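Local coordinates for thiamine phosphate pyrophosphorylase (Bacteroides thetaiotaomicron VPI-5482, PDB 3CEU), which probably makes thiamine phosphate, as a thiamine-phosphate diphosphorylase of the TIM-barrel type in thiamine diphosphate biosynthesis, at residues A[89-101]-A[105-117]. Residues are numbered along the deposited sequence; the frame is centred on the assembly and turned at random.
Sequences GHVSCSCHSVEEV and KHFYDYVFMSPIY
Phe112 N gives its hydrogen to Cys93 O (2.9 Å), Cys95 N to Phe112 O, and Ser114 N to Cys95 O: a parallel ladder between strands 90-95 and 110-113, neighbours in the eight-stranded barrel. Nearer the start of the strands the pairing shifts to Asp109, whose backbone N donates to Val91 O while its OD2 accepts from Val91 N (2.8 Å).

Aromatic contacts cluster at the same end. The His90 ring, swung out opposite its own backbone N (chi1 -172°), reaches Asp109, with CB over one face and the carboxylate nearly parallel; the CE1-NE2 edge of the ring points at the Tyr110 face in an offset edge-to-face pair, centroids 4.6 Å apart. Cutting His90 back to an alanine is likely to leave that face without its edge-on partner. Cys93 SG stands over the Tyr108 ring, 3.5 Å from its centroid.

Apolar packing completes the beta-alpha-beta crossover: Val101, on the helix capped by Ser97, sets CG2 against Met113 CG (3.6 Å) and CG1 near Val111 CG2. Ser92 OG and Ser94 OG hydrogen-bond to His75, Tyr110 OH to His31. The chemistry implies a mixed face of hydroxyls, histidines and aromatic rings, backed by an apolar strand-helix layer.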
loop_
_atom_site.group_PDB
_atom_site.type_symbol
_atom_site.label_atom_id
_atom_site.label_comp_id
_atom_site.label_asym_id
_atom_site.label_seq_id
_atom_site.Cartn_x
_atom_site.Cartn_y
_atom_site.Cartn_z
ATOM N N GLY A 89 7.990 -15.456 -5.525
ATOM C CA GLY A 89 8.040 -14.017 -5.656
ATOM C C GLY A 89 7.680 -13.313 -4.365
ATOM O O GLY A 89 7.566 -13.936 -3.312
ATOM N N HIS A 90 7.498 -12.002 -4.457
ATOM C CA HIS A 90 7.162 -11.182 -3.303
ATOM C C HIS A 90 5.772 -11.519 -2.767
ATOM O O HIS A 90 4.777 -11.461 -3.489
ATOM C CB HIS A 90 7.241 -9.702 -3.694
ATOM C CG HIS A 90 7.096 -8.759 -2.542
ATOM N ND1 HIS A 90 5.887 -8.507 -1.929
ATOM C CD2 HIS A 90 8.017 -8.022 -1.875
ATOM C CE1 HIS A 90 6.069 -7.658 -0.934
ATOM N NE2 HIS A 90 7.352 -7.348 -0.878
ATOM N N VAL A 91 5.709 -11.888 -1.499
ATOM C CA VAL A 91 4.434 -12.206 -0.892
ATOM C C VAL A 91 4.311 -11.326 0.336
ATOM O O VAL A 91 5.316 -11.009 0.969
ATOM C CB VAL A 91 4.365 -13.690 -0.479
ATOM C CG1 VAL A 91 5.443 -13.986 0.544
ATOM C CG2 VAL A 91 2.987 -14.016 0.073
ATOM N N SER A 92 3.086 -10.923 0.657
ATOM C CA SER A 92 2.831 -10.069 1.815
ATOM C C SER A 92 1.421 -10.307 2.318
ATOM O O SER A 92 0.587 -10.846 1.592
ATOM C CB SER A 92 2.973 -8.599 1.429
ATOM O OG SER A 92 1.958 -8.236 0.512
ATOM N N CYS A 93 1.155 -9.885 3.555
ATOM C CA CYS A 93 -0.170 -10.044 4.170
ATOM C C CYS A 93 -0.402 -9.005 5.261
ATOM O O CYS A 93 0.497 -8.257 5.628
ATOM C CB CYS A 93 -0.306 -11.427 4.804
ATOM S SG CYS A 93 0.598 -11.590 6.352
ATOM N N SER A 94 -1.617 -8.987 5.792
ATOM C CA SER A 94 -1.982 -8.050 6.839
ATOM C C SER A 94 -2.058 -8.708 8.211
ATOM O O SER A 94 -2.464 -9.869 8.346
ATOM C CB SER A 94 -3.335 -7.409 6.520
ATOM O OG SER A 94 -3.287 -6.672 5.315
ATOM N N CYS A 95 -1.658 -7.963 9.232
ATOM C CA CYS A 95 -1.725 -8.465 10.594
ATOM C C CYS A 95 -2.523 -7.420 11.369
ATOM O O CYS A 95 -2.546 -6.249 10.985
ATOM C CB CYS A 95 -0.319 -8.642 11.173
ATOM S SG CYS A 95 0.719 -9.867 10.296
ATOM N N HIS A 96 -3.185 -7.844 12.445
ATOM C CA HIS A 96 -4.014 -6.940 13.235
ATOM C C HIS A 96 -3.768 -6.976 14.738
ATOM O O HIS A 96 -4.696 -6.825 15.524
ATOM C CB HIS A 96 -5.495 -7.221 12.967
ATOM C CG HIS A 96 -5.802 -7.496 11.529
ATOM N ND1 HIS A 96 -5.743 -8.761 10.987
ATOM C CD2 HIS A 96 -6.120 -6.663 10.509
ATOM C CE1 HIS A 96 -6.011 -8.698 9.697
ATOM N NE2 HIS A 96 -6.243 -7.437 9.379
ATOM N N SER A 97 -2.519 -7.173 15.133
ATOM C CA SER A 97 -2.157 -7.196 16.544
ATOM C C SER A 97 -0.649 -7.250 16.594
ATOM O O SER A 97 -0.006 -7.696 15.642
ATOM C CB SER A 97 -2.744 -8.426 17.258
ATOM O OG SER A 97 -2.076 -9.619 16.876
ATOM N N VAL A 98 -0.081 -6.787 17.698
ATOM C CA VAL A 98 1.363 -6.798 17.854
ATOM C C VAL A 98 1.869 -8.234 17.828
ATOM O O VAL A 98 2.940 -8.516 17.287
ATOM C CB VAL A 98 1.772 -6.111 19.170
ATOM C CG1 VAL A 98 3.270 -6.217 19.381
ATOM C CG2 VAL A 98 1.347 -4.645 19.127
ATOM N N GLU A 99 1.084 -9.143 18.397
ATOM C CA GLU A 99 1.461 -10.550 18.422
ATOM C C GLU A 99 1.491 -11.129 16.999
ATOM O O GLU A 99 2.434 -11.828 16.635
ATOM C CB GLU A 99 0.484 -11.351 19.297
ATOM C CG GLU A 99 0.961 -12.766 19.634
ATOM C CD GLU A 99 -0.105 -13.609 20.322
ATOM O OE1 GLU A 99 0.215 -14.743 20.738
ATOM O OE2 GLU A 99 -1.263 -13.144 20.445
ATOM N N GLU A 100 0.467 -10.834 16.198
ATOM C CA GLU A 100 0.420 -11.347 14.831
ATOM C C GLU A 100 1.675 -10.982 14.048
ATOM O O GLU A 100 2.335 -11.851 13.465
ATOM C CB GLU A 100 -0.822 -10.835 14.087
ATOM C CG GLU A 100 -1.969 -11.839 14.091
ATOM C CD GLU A 100 -3.135 -11.440 13.192
ATOM O OE1 GLU A 100 -2.903 -11.005 12.040
ATOM O OE2 GLU A 100 -4.297 -11.596 13.629
ATOM N N VAL A 101 2.002 -9.693 14.044
ATOM C CA VAL A 101 3.178 -9.196 13.343
ATOM C C VAL A 101 4.391 -9.926 13.860
ATOM O O VAL A 101 5.287 -10.285 13.094
ATOM C CB VAL A 101 3.419 -7.702 13.613
ATOM C CG1 VAL A 101 4.650 -7.246 12.863
ATOM C CG2 VAL A 101 2.199 -6.881 13.216
ATOM N N LYS A 105 5.711 -11.788 10.556
ATOM C CA LYS A 105 6.498 -10.908 9.709
ATOM C C LYS A 105 7.682 -11.579 9.027
ATOM O O LYS A 105 7.966 -11.281 7.871
ATOM C CB LYS A 105 6.983 -9.699 10.512
ATOM C CG LYS A 105 7.834 -10.041 11.727
ATOM C CD LYS A 105 8.057 -8.820 12.624
ATOM C CE LYS A 105 9.069 -7.859 12.035
ATOM N NZ LYS A 105 10.411 -8.486 11.931
ATOM N N HIS A 106 8.362 -12.496 9.710
ATOM C CA HIS A 106 9.523 -13.146 9.100
ATOM C C HIS A 106 9.177 -14.165 8.030
ATOM O O HIS A 106 10.060 -14.729 7.388
ATOM C CB HIS A 106 10.392 -13.791 10.179
ATOM C CG HIS A 106 11.094 -12.796 11.047
ATOM N ND1 HIS A 106 11.729 -13.142 12.224
ATOM C CD2 HIS A 106 11.257 -11.459 10.916
ATOM C CE1 HIS A 106 12.245 -12.062 12.777
ATOM N NE2 HIS A 106 11.974 -11.024 12.003
ATOM N N PHE A 107 7.884 -14.384 7.830
ATOM C CA PHE A 107 7.416 -15.326 6.832
ATOM C C PHE A 107 6.905 -14.602 5.594
ATOM O O PHE A 107 6.330 -15.211 4.690
ATOM C CB PHE A 107 6.324 -16.196 7.442
ATOM C CG PHE A 107 6.806 -17.024 8.586
ATOM C CD1 PHE A 107 7.713 -18.055 8.374
ATOM C CD2 PHE A 107 6.401 -16.745 9.888
ATOM C CE1 PHE A 107 8.209 -18.799 9.442
ATOM C CE2 PHE A 107 6.894 -17.483 10.962
ATOM C CZ PHE A 107 7.800 -18.510 10.735
ATOM N N TYR A 108 7.122 -13.293 5.562
ATOM C CA TYR A 108 6.697 -12.475 4.439
ATOM C C TYR A 108 7.769 -11.445 4.150
ATOM O O TYR A 108 8.637 -11.194 4.986
ATOM C CB TYR A 108 5.384 -11.766 4.776
ATOM C CG TYR A 108 4.216 -12.714 4.945
ATOM C CD1 TYR A 108 3.505 -13.184 3.838
ATOM C CD2 TYR A 108 3.855 -13.182 6.206
ATOM C CE1 TYR A 108 2.467 -14.100 3.987
ATOM C CE2 TYR A 108 2.821 -14.100 6.364
ATOM C CZ TYR A 108 2.133 -14.553 5.248
ATOM O OH TYR A 108 1.115 -15.457 5.397
ATOM N N ASP A 109 7.717 -10.857 2.963
ATOM C CA ASP A 109 8.680 -9.832 2.594
ATOM C C ASP A 109 8.410 -8.615 3.459
ATOM O O ASP A 109 9.325 -7.862 3.803
ATOM C CB ASP A 109 8.536 -9.518 1.116
ATOM C CG ASP A 109 9.012 -10.658 0.253
ATOM O OD1 ASP A 109 10.243 -10.852 0.163
ATOM O OD2 ASP A 109 8.168 -11.382 -0.308
ATOM N N TYR A 110 7.137 -8.442 3.803
ATOM C CA TYR A 110 6.675 -7.383 4.689
ATOM C C TYR A 110 5.215 -7.600 4.953
ATOM O O TYR A 110 4.541 -8.280 4.188
ATOM C CB TYR A 110 6.900 -5.972 4.124
ATOM C CG TYR A 110 6.189 -5.574 2.840
ATOM C CD1 TYR A 110 4.796 -5.538 2.745
ATOM C CD2 TYR A 110 6.924 -5.120 1.749
ATOM C CE1 TYR A 110 4.161 -5.050 1.589
ATOM C CE2 TYR A 110 6.301 -4.634 0.606
ATOM C CZ TYR A 110 4.926 -4.599 0.528
ATOM O OH TYR A 110 4.344 -4.101 -0.622
ATOM N N VAL A 111 4.729 -7.047 6.054
ATOM C CA VAL A 111 3.329 -7.184 6.401
ATOM C C VAL A 111 2.745 -5.825 6.741
ATOM O O VAL A 111 3.472 -4.885 7.073
ATOM C CB VAL A 111 3.131 -8.107 7.629
ATOM C CG1 VAL A 111 3.806 -9.454 7.397
ATOM C CG2 VAL A 111 3.674 -7.441 8.876
ATOM N N PHE A 112 1.423 -5.734 6.648
ATOM C CA PHE A 112 0.692 -4.519 6.986
ATOM C C PHE A 112 0.307 -4.658 8.452
ATOM O O PHE A 112 0.217 -5.770 8.968
ATOM C CB PHE A 112 -0.599 -4.412 6.157
ATOM C CG PHE A 112 -0.393 -3.907 4.757
ATOM C CD1 PHE A 112 0.888 -3.717 4.251
ATOM C CD2 PHE A 112 -1.481 -3.602 3.946
ATOM C CE1 PHE A 112 1.086 -3.235 2.966
ATOM C CE2 PHE A 112 -1.289 -3.118 2.657
ATOM C CZ PHE A 112 0.003 -2.933 2.171
HETATM N N MSE A 113 0.093 -3.542 9.132
HETATM C CA MSE A 113 -0.338 -3.601 10.517
HETATM C C MSE A 113 -1.472 -2.595 10.656
HETATM O O MSE A 113 -1.308 -1.414 10.327
HETATM C CB MSE A 113 0.798 -3.246 11.475
HETATM C CG MSE A 113 0.521 -3.660 12.910
HETATM SE SE MSE A 113 1.730 -2.888 14.209
HETATM C CE MSE A 113 0.449 -2.483 15.608
ATOM N N SER A 114 -2.621 -3.064 11.135
ATOM C CA SER A 114 -3.792 -2.203 11.283
ATOM C C SER A 114 -4.779 -2.780 12.288
ATOM O O SER A 114 -4.683 -3.953 12.652
ATOM C CB SER A 114 -4.488 -2.076 9.939
ATOM O OG SER A 114 -4.933 -3.344 9.514
ATOM N N PRO A 115 -5.738 -1.958 12.760
ATOM C CA PRO A 115 -5.949 -0.538 12.425
ATOM C C PRO A 115 -5.129 0.371 13.347
ATOM O O PRO A 115 -5.387 0.429 14.549
ATOM C CB PRO A 115 -7.455 -0.335 12.642
ATOM C CG PRO A 115 -8.035 -1.735 12.617
ATOM C CD PRO A 115 -6.968 -2.538 13.323
ATOM N N ILE A 116 -4.150 1.079 12.786
ATOM C CA ILE A 116 -3.309 1.970 13.581
ATOM C C ILE A 116 -4.105 3.166 14.094
ATOM O O ILE A 116 -3.822 3.686 15.174
ATOM C CB ILE A 116 -2.104 2.499 12.769
ATOM C CG1 ILE A 116 -1.267 1.330 12.236
ATOM C CG2 ILE A 116 -1.256 3.412 13.642
ATOM C CD1 ILE A 116 -0.677 0.424 13.306
ATOM N N TYR A 117 -5.085 3.606 13.308
ATOM C CA TYR A 117 -5.944 4.725 13.691
ATOM C C TYR A 117 -7.420 4.370 13.491
ATOM O O TYR A 117 -7.979 4.561 12.411
ATOM C CB TYR A 117 -5.607 5.987 12.888
ATOM C CG TYR A 117 -4.210 6.517 13.132
ATOM C CD1 TYR A 117 -3.186 6.289 12.214
ATOM C CD2 TYR A 117 -3.903 7.226 14.296
ATOM C CE1 TYR A 117 -1.892 6.751 12.447
ATOM C CE2 TYR A 117 -2.610 7.692 14.536
ATOM C CZ TYR A 117 -1.611 7.449 13.605
ATOM O OH TYR A 117 -0.332 7.900 13.828
#